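PDB 3GG8: pyruvate kinase from Toxoplasma gondii, which catalyses the last step of glycolysis, transferring the phosphoryl group of phosphoenolpyruvate to ADP to yield pyruvate and ATP. Local coordinates for residues V55-N63 and F355-M363; A142-Q150 and M193-L202. All coordinates share one frame; numbering follows the deposited sequence.

Contact 1: residues V55-N63 and F355-M363; sequences VKMIDAGMN and FPVITVETM
Met57 and Ala60 meet Val357, Val360 and Glu361 across two helices that run almost exactly side by side in the same direction; the axes of helical segments 55-60 and 356-363 come within 8.7 Å of each other, at 9°. The interface is apolar, with no hydrogen bond crossing it. Ala60 is the point of closest packing: its CB meets Val360 CG1 at 3.6 Å and also lies against the aliphatic CG of Glu361; here Ala60 CA and Glu361 CA are 5.0 Å apart. Val360 straddles the seam. With CG1 anti to the backbone N (chi1 179°), that methyl rests on Ala60 and on the turn leading to Met62, while CG2 reaches Met57 CG at 4.1 Å, the two side chains crossing at about a right angle. Met57 also lays its CG alongside Val357 CB, and its sulfur comes near the Pro356 ring; Lys56 adds its CB to Val357 CG1 at the outer margin before its chain leads off. Gly61, with positive phi (131°), ends the first helix in a Schellman motif. The pair belongs to the outer helical layer of the TIM barrel, joining helix 51-60, which follows strand 39-43, to helix 356-371, which follows strand 343-346 and the short helix 348-351; inward, Val360 rests on Cys42 and Leu346, and Thr350 touches Met57 and Val360.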
loop_
_atom_site.group_PDB
_atom_site.type_symbol
_atom_site.label_atom_id
_atom_site.label_comp_id
_atom_site.label_asym_id
_atom_site.label_seq_id
_atom_site.Cartn_x
_atom_site.Cartn_y
_atom_site.Cartn_z
ATOM N N VAL C 55 -4.161 13.149 -46.999
ATOM C CA VAL C 55 -2.864 13.625 -46.532
ATOM C C VAL C 55 -3.022 14.602 -45.355
ATOM O O VAL C 55 -2.369 14.432 -44.319
ATOM C CB VAL C 55 -2.046 14.253 -47.674
ATOM C CG1 VAL C 55 -0.868 15.042 -47.120
ATOM C CG2 VAL C 55 -1.568 13.173 -48.618
ATOM N N LYS C 56 -3.906 15.593 -45.504
ATOM C CA LYS C 56 -4.207 16.550 -44.424
ATOM C C LYS C 56 -4.724 15.848 -43.169
ATOM O O LYS C 56 -4.508 16.314 -42.060
ATOM C CB LYS C 56 -5.225 17.582 -44.888
ATOM C CG LYS C 56 -4.656 18.615 -45.843
ATOM C CD LYS C 56 -5.707 19.599 -46.307
ATOM C CE LYS C 56 -5.132 20.506 -47.372
ATOM N NZ LYS C 56 -6.091 21.569 -47.761
ATOM N N MET C 57 -5.397 14.722 -43.360
ATOM C CA MET C 57 -5.902 13.931 -42.250
ATOM C C MET C 57 -4.807 13.146 -41.559
ATOM O O MET C 57 -4.840 13.001 -40.346
ATOM C CB MET C 57 -7.033 13.021 -42.708
ATOM C CG MET C 57 -8.318 13.793 -42.868
ATOM S SD MET C 57 -9.562 12.897 -43.761
ATOM C CE MET C 57 -10.054 11.648 -42.591
ATOM N N ILE C 58 -3.830 12.656 -42.323
ATOM C CA ILE C 58 -2.660 12.043 -41.723
ATOM C C ILE C 58 -1.966 13.053 -40.800
ATOM O O ILE C 58 -1.673 12.730 -39.640
ATOM C CB ILE C 58 -1.651 11.538 -42.766
ATOM C CG1 ILE C 58 -2.234 10.384 -43.584
ATOM C CG2 ILE C 58 -0.326 11.138 -42.079
ATOM C CD1 ILE C 58 -1.410 10.024 -44.798
ATOM N N ASP C 59 -1.702 14.262 -41.309
ATOM C CA ASP C 59 -0.999 15.299 -40.516
ATOM C C ASP C 59 -1.794 15.632 -39.263
ATOM O O ASP C 59 -1.225 15.951 -38.237
ATOM C CB ASP C 59 -0.742 16.587 -41.323
ATOM C CG ASP C 59 0.155 16.368 -42.525
ATOM O OD1 ASP C 59 0.914 15.370 -42.544
ATOM O OD2 ASP C 59 0.117 17.215 -43.455
ATOM N N ALA C 60 -3.114 15.520 -39.360
ATOM C CA ALA C 60 -4.018 15.887 -38.275
ATOM C C ALA C 60 -4.087 14.855 -37.150
ATOM O O ALA C 60 -4.514 15.178 -36.036
ATOM C CB ALA C 60 -5.399 16.162 -38.833
ATOM N N GLY C 61 -3.691 13.614 -37.442
ATOM C CA GLY C 61 -3.745 12.528 -36.460
ATOM C C GLY C 61 -4.375 11.205 -36.881
ATOM O O GLY C 61 -4.496 10.297 -36.057
ATOM N N MET C 62 -4.785 11.067 -38.137
ATOM C CA MET C 62 -5.370 9.789 -38.597
ATOM C C MET C 62 -4.337 8.655 -38.547
ATOM O O MET C 62 -3.255 8.797 -39.106
ATOM C CB MET C 62 -5.935 9.916 -40.022
ATOM C CG MET C 62 -6.371 8.588 -40.659
ATOM S SD MET C 62 -7.363 8.841 -42.138
ATOM C CE MET C 62 -6.099 9.254 -43.362
ATOM N N ASN C 63 -4.677 7.544 -37.878
ATOM C CA ASN C 63 -3.818 6.364 -37.814
ATOM C C ASN C 63 -4.437 5.149 -38.486
ATOM O O ASN C 63 -3.734 4.228 -38.910
ATOM C CB ASN C 63 -3.493 6.010 -36.356
ATOM C CG ASN C 63 -3.022 7.199 -35.551
ATOM O OD1 ASN C 63 -3.672 7.583 -34.578
ATOM N ND2 ASN C 63 -1.874 7.780 -35.931
ATOM N N PHE C 355 -16.402 19.093 -42.492
ATOM C CA PHE C 355 -15.108 19.442 -41.905
ATOM C C PHE C 355 -14.283 18.200 -41.514
ATOM O O PHE C 355 -13.932 18.032 -40.347
ATOM C CB PHE C 355 -15.311 20.379 -40.696
ATOM C CG PHE C 355 -16.159 21.587 -40.999
ATOM C CD1 PHE C 355 -15.588 22.740 -41.568
ATOM C CD2 PHE C 355 -17.534 21.575 -40.733
ATOM C CE1 PHE C 355 -16.379 23.874 -41.863
ATOM C CE2 PHE C 355 -18.333 22.707 -41.012
ATOM C CZ PHE C 355 -17.752 23.855 -41.584
ATOM N N PRO C 356 -13.967 17.323 -42.494
ATOM C CA PRO C 356 -13.254 16.105 -42.112
ATOM C C PRO C 356 -11.912 16.347 -41.398
ATOM O O PRO C 356 -11.668 15.703 -40.375
ATOM C CB PRO C 356 -13.048 15.355 -43.440
ATOM C CG PRO C 356 -13.322 16.340 -44.522
ATOM C CD PRO C 356 -14.245 17.377 -43.940
ATOM N N VAL C 357 -11.057 17.239 -41.912
ATOM C CA VAL C 357 -9.723 17.393 -41.323
ATOM C C VAL C 357 -9.782 18.184 -40.021
ATOM O O VAL C 357 -9.108 17.822 -39.054
ATOM C CB VAL C 357 -8.589 17.884 -42.313
ATOM C CG1 VAL C 357 -9.050 17.886 -43.759
ATOM C CG2 VAL C 357 -8.032 19.228 -41.904
ATOM N N ILE C 358 -10.615 19.231 -39.994
ATOM C CA ILE C 358 -10.910 19.966 -38.768
ATOM C C ILE C 358 -11.462 19.050 -37.666
ATOM O O ILE C 358 -11.139 19.229 -36.489
ATOM C CB ILE C 358 -11.825 21.207 -39.028
ATOM C CG1 ILE C 358 -11.035 22.276 -39.794
ATOM C CG2 ILE C 358 -12.350 21.790 -37.714
ATOM C CD1 ILE C 358 -11.735 23.625 -39.955
ATOM N N THR C 359 -12.273 18.062 -38.041
ATOM C CA THR C 359 -12.790 17.113 -37.069
ATOM C C THR C 359 -11.650 16.250 -36.499
ATOM O O THR C 359 -11.624 15.978 -35.298
ATOM C CB THR C 359 -13.946 16.245 -37.638
ATOM O OG1 THR C 359 -14.939 17.095 -38.232
ATOM C CG2 THR C 359 -14.609 15.422 -36.530
ATOM N N VAL C 360 -10.706 15.846 -37.348
ATOM C CA VAL C 360 -9.574 15.034 -36.884
ATOM C C VAL C 360 -8.655 15.823 -35.954
ATOM O O VAL C 360 -8.185 15.293 -34.948
ATOM C CB VAL C 360 -8.727 14.435 -38.047
ATOM C CG1 VAL C 360 -7.565 13.635 -37.504
ATOM C CG2 VAL C 360 -9.562 13.563 -38.928
ATOM N N GLU C 361 -8.385 17.077 -36.297
ATOM C CA GLU C 361 -7.587 17.952 -35.430
ATOM C C GLU C 361 -8.264 18.156 -34.076
ATOM O O GLU C 361 -7.597 18.200 -33.040
ATOM C CB GLU C 361 -7.367 19.332 -36.072
ATOM C CG GLU C 361 -6.902 19.322 -37.521
ATOM C CD GLU C 361 -6.512 20.708 -38.018
ATOM O OE1 GLU C 361 -5.427 20.830 -38.645
ATOM O OE2 GLU C 361 -7.277 21.671 -37.785
ATOM N N THR C 362 -9.581 18.310 -34.098
ATOM C CA THR C 362 -10.367 18.574 -32.892
ATOM C C THR C 362 -10.321 17.378 -31.938
ATOM O O THR C 362 -10.123 17.542 -30.726
ATOM C CB THR C 362 -11.820 18.973 -33.256
ATOM O OG1 THR C 362 -11.781 20.132 -34.094
ATOM C CG2 THR C 362 -12.666 19.262 -32.025
ATOM N N MET C 363 -10.471 16.181 -32.481
ATOM C CA MET C 363 -10.385 14.991 -31.654
ATOM C C MET C 363 -8.991 14.770 -31.095
ATOM O O MET C 363 -8.865 14.257 -29.996
ATOM C CB MET C 363 -10.856 13.733 -32.398
ATOM C CG MET C 363 -11.326 12.659 -31.403
ATOM S SD MET C 363 -12.517 11.522 -32.102
ATOM C CE MET C 363 -11.431 10.706 -33.257
#

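Contact 2: residues A142-Q150 and M193-L202; sequences ACSYGALPQ and MNLPNVKVQL
Tyr145 reaches across to Leu195, Val200 and Leu202, its ring forming the apolar centre of this contact. Leu195 CD2 approaches ring atom CE1 obliquely at 3.6 Å, and Leu202 comes up to the CD2 side, its own CD2 3.9 Å from Tyr145 CD2. Val200 CG1 lies over one face near the rim, while the backbone of Ala147 and Leu148, folded back in the type I turn 145-148, covers the opposite face. Leu148 CD1 extends the apolar patch to Leu195 CD1, and farther along Cys143 SG touches Met193 SD at 3.8 Å. With CG anti to the backbone N (chi1 177°), the ring extends across to 193-202 and brings its hydroxyl to the polar edge. There Gln201 N, at the centre of an inverse gamma turn, donates to Tyr145 OH (2.9 Å, 161°), and Ser151 OG hydrogen-bonds the same oxygen; the two bonds should restrain the ring. In the B domain the contact packs the loop after one outermost strand against the segment that begins with the other: 142-150 starts at the end of strand 140-142, and segment 193-202 begins with strand 193-194. Ile158 of strand 157-160 lies against Leu148, Met193 and Leu195.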
loop_
_atom_site.group_PDB
_atom_site.type_symbol
_atom_site.label_atom_id
_atom_site.label_comp_id
_atom_site.label_asym_id
_atom_site.label_seq_id
_atom_site.Cartn_x
_atom_site.Cartn_y
_atom_site.Cartn_z
ATOM N N ALA C 142 -44.767 -4.636 -42.301
ATOM C CA ALA C 142 -43.939 -5.825 -42.533
ATOM C C ALA C 142 -42.539 -5.656 -41.959
ATOM O O ALA C 142 -42.042 -4.535 -41.841
ATOM C CB ALA C 142 -43.866 -6.131 -43.999
ATOM N N CYS C 143 -41.919 -6.779 -41.602
ATOM C CA CYS C 143 -40.568 -6.820 -41.041
ATOM C C CYS C 143 -39.737 -7.883 -41.774
ATOM O O CYS C 143 -40.217 -8.993 -41.997
ATOM C CB CYS C 143 -40.646 -7.117 -39.540
ATOM S SG CYS C 143 -39.113 -7.645 -38.743
ATOM N N SER C 144 -38.500 -7.546 -42.138
ATOM C CA SER C 144 -37.649 -8.426 -42.962
ATOM C C SER C 144 -37.211 -9.714 -42.268
ATOM O O SER C 144 -36.776 -10.667 -42.924
ATOM C CB SER C 144 -36.414 -7.669 -43.430
ATOM O OG SER C 144 -35.607 -7.329 -42.321
ATOM N N TYR C 145 -37.326 -9.720 -40.940
ATOM C CA TYR C 145 -36.835 -10.795 -40.096
ATOM C C TYR C 145 -37.917 -11.850 -39.884
ATOM O O TYR C 145 -38.827 -11.672 -39.076
ATOM C CB TYR C 145 -36.327 -10.194 -38.782
ATOM C CG TYR C 145 -35.842 -11.177 -37.742
ATOM C CD1 TYR C 145 -36.190 -11.012 -36.397
ATOM C CD2 TYR C 145 -35.014 -12.259 -38.085
ATOM C CE1 TYR C 145 -35.747 -11.909 -35.420
ATOM C CE2 TYR C 145 -34.571 -13.166 -37.114
ATOM C CZ TYR C 145 -34.947 -12.981 -35.788
ATOM O OH TYR C 145 -34.519 -13.846 -34.823
ATOM N N GLY C 146 -37.797 -12.948 -40.626
ATOM C CA GLY C 146 -38.839 -13.980 -40.705
ATOM C C GLY C 146 -39.125 -14.719 -39.411
ATOM O O GLY C 146 -40.236 -15.208 -39.207
ATOM N N ALA C 147 -38.112 -14.803 -38.550
ATOM C CA ALA C 147 -38.213 -15.461 -37.253
ATOM C C ALA C 147 -38.611 -14.507 -36.119
ATOM O O ALA C 147 -38.531 -14.879 -34.959
ATOM C CB ALA C 147 -36.890 -16.154 -36.911
ATOM N N LEU C 148 -39.037 -13.288 -36.440
ATOM C CA LEU C 148 -39.528 -12.362 -35.396
ATOM C C LEU C 148 -40.527 -12.976 -34.382
ATOM O O LEU C 148 -40.342 -12.835 -33.159
ATOM C CB LEU C 148 -40.099 -11.072 -36.013
ATOM C CG LEU C 148 -40.656 -10.006 -35.063
ATOM C CD1 LEU C 148 -39.551 -9.423 -34.167
ATOM C CD2 LEU C 148 -41.400 -8.915 -35.822
ATOM N N PRO C 149 -41.589 -13.642 -34.871
ATOM C CA PRO C 149 -42.606 -14.119 -33.919
ATOM C C PRO C 149 -42.113 -15.260 -33.028
ATOM O O PRO C 149 -42.722 -15.546 -31.991
ATOM C CB PRO C 149 -43.747 -14.603 -34.825
ATOM C CG PRO C 149 -43.442 -14.074 -36.192
ATOM C CD PRO C 149 -41.948 -13.989 -36.261
ATOM N N GLN C 150 -41.011 -15.887 -33.434
ATOM C CA GLN C 150 -40.366 -16.953 -32.673
ATOM C C GLN C 150 -39.109 -16.462 -31.922
ATOM O O GLN C 150 -38.314 -17.263 -31.431
ATOM C CB GLN C 150 -40.006 -18.112 -33.616
ATOM C CG GLN C 150 -41.226 -18.903 -34.165
ATOM C CD GLN C 150 -41.865 -18.255 -35.393
ATOM O OE1 GLN C 150 -41.174 -17.848 -36.325
ATOM N NE2 GLN C 150 -43.198 -18.176 -35.399
ATOM N N MET C 193 -34.721 -1.817 -37.381
ATOM C CA MET C 193 -35.413 -2.313 -36.202
ATOM C C MET C 193 -34.415 -2.906 -35.213
ATOM O O MET C 193 -33.390 -3.488 -35.593
ATOM C CB MET C 193 -36.477 -3.349 -36.597
ATOM C CG MET C 193 -37.593 -2.762 -37.466
ATOM S SD MET C 193 -38.819 -3.956 -38.042
ATOM C CE MET C 193 -39.522 -4.543 -36.494
ATOM N N ASN C 194 -34.721 -2.727 -33.933
ATOM C CA ASN C 194 -33.937 -3.317 -32.874
ATOM C C ASN C 194 -34.801 -4.177 -31.976
ATOM O O ASN C 194 -35.984 -3.873 -31.741
ATOM C CB ASN C 194 -33.219 -2.228 -32.074
ATOM C CG ASN C 194 -32.185 -1.490 -32.915
ATOM O OD1 ASN C 194 -32.531 -0.618 -33.703
ATOM N ND2 ASN C 194 -30.919 -1.857 -32.761
ATOM N N LEU C 195 -34.192 -5.247 -31.473
ATOM C CA LEU C 195 -34.873 -6.207 -30.606
ATOM C C LEU C 195 -34.194 -6.315 -29.235
ATOM O O LEU C 195 -33.524 -7.309 -28.970
ATOM C CB LEU C 195 -34.878 -7.565 -31.300
ATOM C CG LEU C 195 -36.053 -8.049 -32.146
ATOM C CD1 LEU C 195 -36.854 -6.957 -32.866
ATOM C CD2 LEU C 195 -35.590 -9.167 -33.101
ATOM N N PRO C 196 -34.352 -5.289 -28.369
ATOM C CA PRO C 196 -33.714 -5.261 -27.043
ATOM C C PRO C 196 -33.877 -6.573 -26.254
ATOM O O PRO C 196 -34.995 -7.074 -26.140
ATOM C CB PRO C 196 -34.460 -4.126 -26.327
ATOM C CG PRO C 196 -34.890 -3.216 -27.418
ATOM C CD PRO C 196 -35.154 -4.076 -28.621
ATOM N N ASN C 197 -32.771 -7.133 -25.751
ATOM C CA ASN C 197 -32.805 -8.346 -24.916
ATOM C C ASN C 197 -33.245 -9.617 -25.687
ATOM O O ASN C 197 -33.656 -10.611 -25.074
ATOM C CB ASN C 197 -33.715 -8.115 -23.693
ATOM C CG ASN C 197 -33.194 -8.769 -22.419
ATOM O OD1 ASN C 197 -32.023 -9.156 -22.311
ATOM N ND2 ASN C 197 -34.073 -8.874 -21.429
ATOM N N VAL C 198 -33.152 -9.579 -27.021
ATOM C CA VAL C 198 -33.511 -10.735 -27.864
ATOM C C VAL C 198 -32.388 -11.057 -28.863
ATOM O O VAL C 198 -31.926 -10.182 -29.598
ATOM C CB VAL C 198 -34.855 -10.497 -28.631
ATOM C CG1 VAL C 198 -35.122 -11.612 -29.638
ATOM C CG2 VAL C 198 -36.016 -10.392 -27.676
ATOM N N LYS C 199 -31.946 -12.311 -28.879
ATOM C CA LYS C 199 -30.943 -12.756 -29.839
ATOM C C LYS C 199 -31.502 -12.737 -31.278
ATOM O O LYS C 199 -32.594 -13.236 -31.535
ATOM C CB LYS C 199 -30.416 -14.150 -29.442
ATOM C CG LYS C 199 -29.707 -14.897 -30.564
ATOM C CD LYS C 199 -28.614 -15.845 -30.073
ATOM C CE LYS C 199 -27.573 -16.039 -31.177
ATOM N NZ LYS C 199 -26.266 -16.592 -30.692
ATOM N N VAL C 200 -30.758 -12.153 -32.207
ATOM C CA VAL C 200 -31.188 -12.106 -33.606
ATOM C C VAL C 200 -30.716 -13.369 -34.323
ATOM O O VAL C 200 -29.520 -13.632 -34.383
ATOM C CB VAL C 200 -30.704 -10.827 -34.332
ATOM C CG1 VAL C 200 -31.176 -10.815 -35.778
ATOM C CG2 VAL C 200 -31.208 -9.574 -33.596
ATOM N N GLN C 201 -31.665 -14.147 -34.845
ATOM C CA GLN C 201 -31.370 -15.445 -35.456
ATOM C C GLN C 201 -30.958 -15.304 -36.914
ATOM O O GLN C 201 -31.487 -15.985 -37.799
ATOM C CB GLN C 201 -32.568 -16.397 -35.341
ATOM C CG GLN C 201 -32.938 -16.808 -33.917
ATOM C CD GLN C 201 -34.234 -17.622 -33.862
ATOM O OE1 GLN C 201 -34.465 -18.522 -34.692
ATOM N NE2 GLN C 201 -35.083 -17.316 -32.881
ATOM N N LEU C 202 -29.989 -14.431 -37.146
ATOM C CA LEU C 202 -29.431 -14.191 -38.470
ATOM C C LEU C 202 -27.923 -14.356 -38.392
ATOM O O LEU C 202 -27.315 -14.001 -37.371
ATOM C CB LEU C 202 -29.769 -12.768 -38.938
ATOM C CG LEU C 202 -31.246 -12.416 -39.124
ATOM C CD1 LEU C 202 -31.367 -10.974 -39.528
ATOM C CD2 LEU C 202 -31.931 -13.345 -40.145
#

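In the fold
The two contacts lie on opposite sides of the chain's centre, with centres 39 Å apart and nearest atoms about 23 Å apart. In sequence, both segments of contact 2 fall between the two of contact 1. Contact 1 brings the beginning and end of the eight-stranded barrel together, where strands 39-43 and 343-346 are neighbours in the closed sheet. Contact 2 lies beside the separate mixed sheet, inserted between barrel strands 97-101 and 224-227, at segments that adjoin its outermost strands. In pyruvate kinases this inserted B domain is a lid that moves over the active site. The contacts thus share neither sheet nor helix, one being in the barrel's helical layer and the other in the inserted domain.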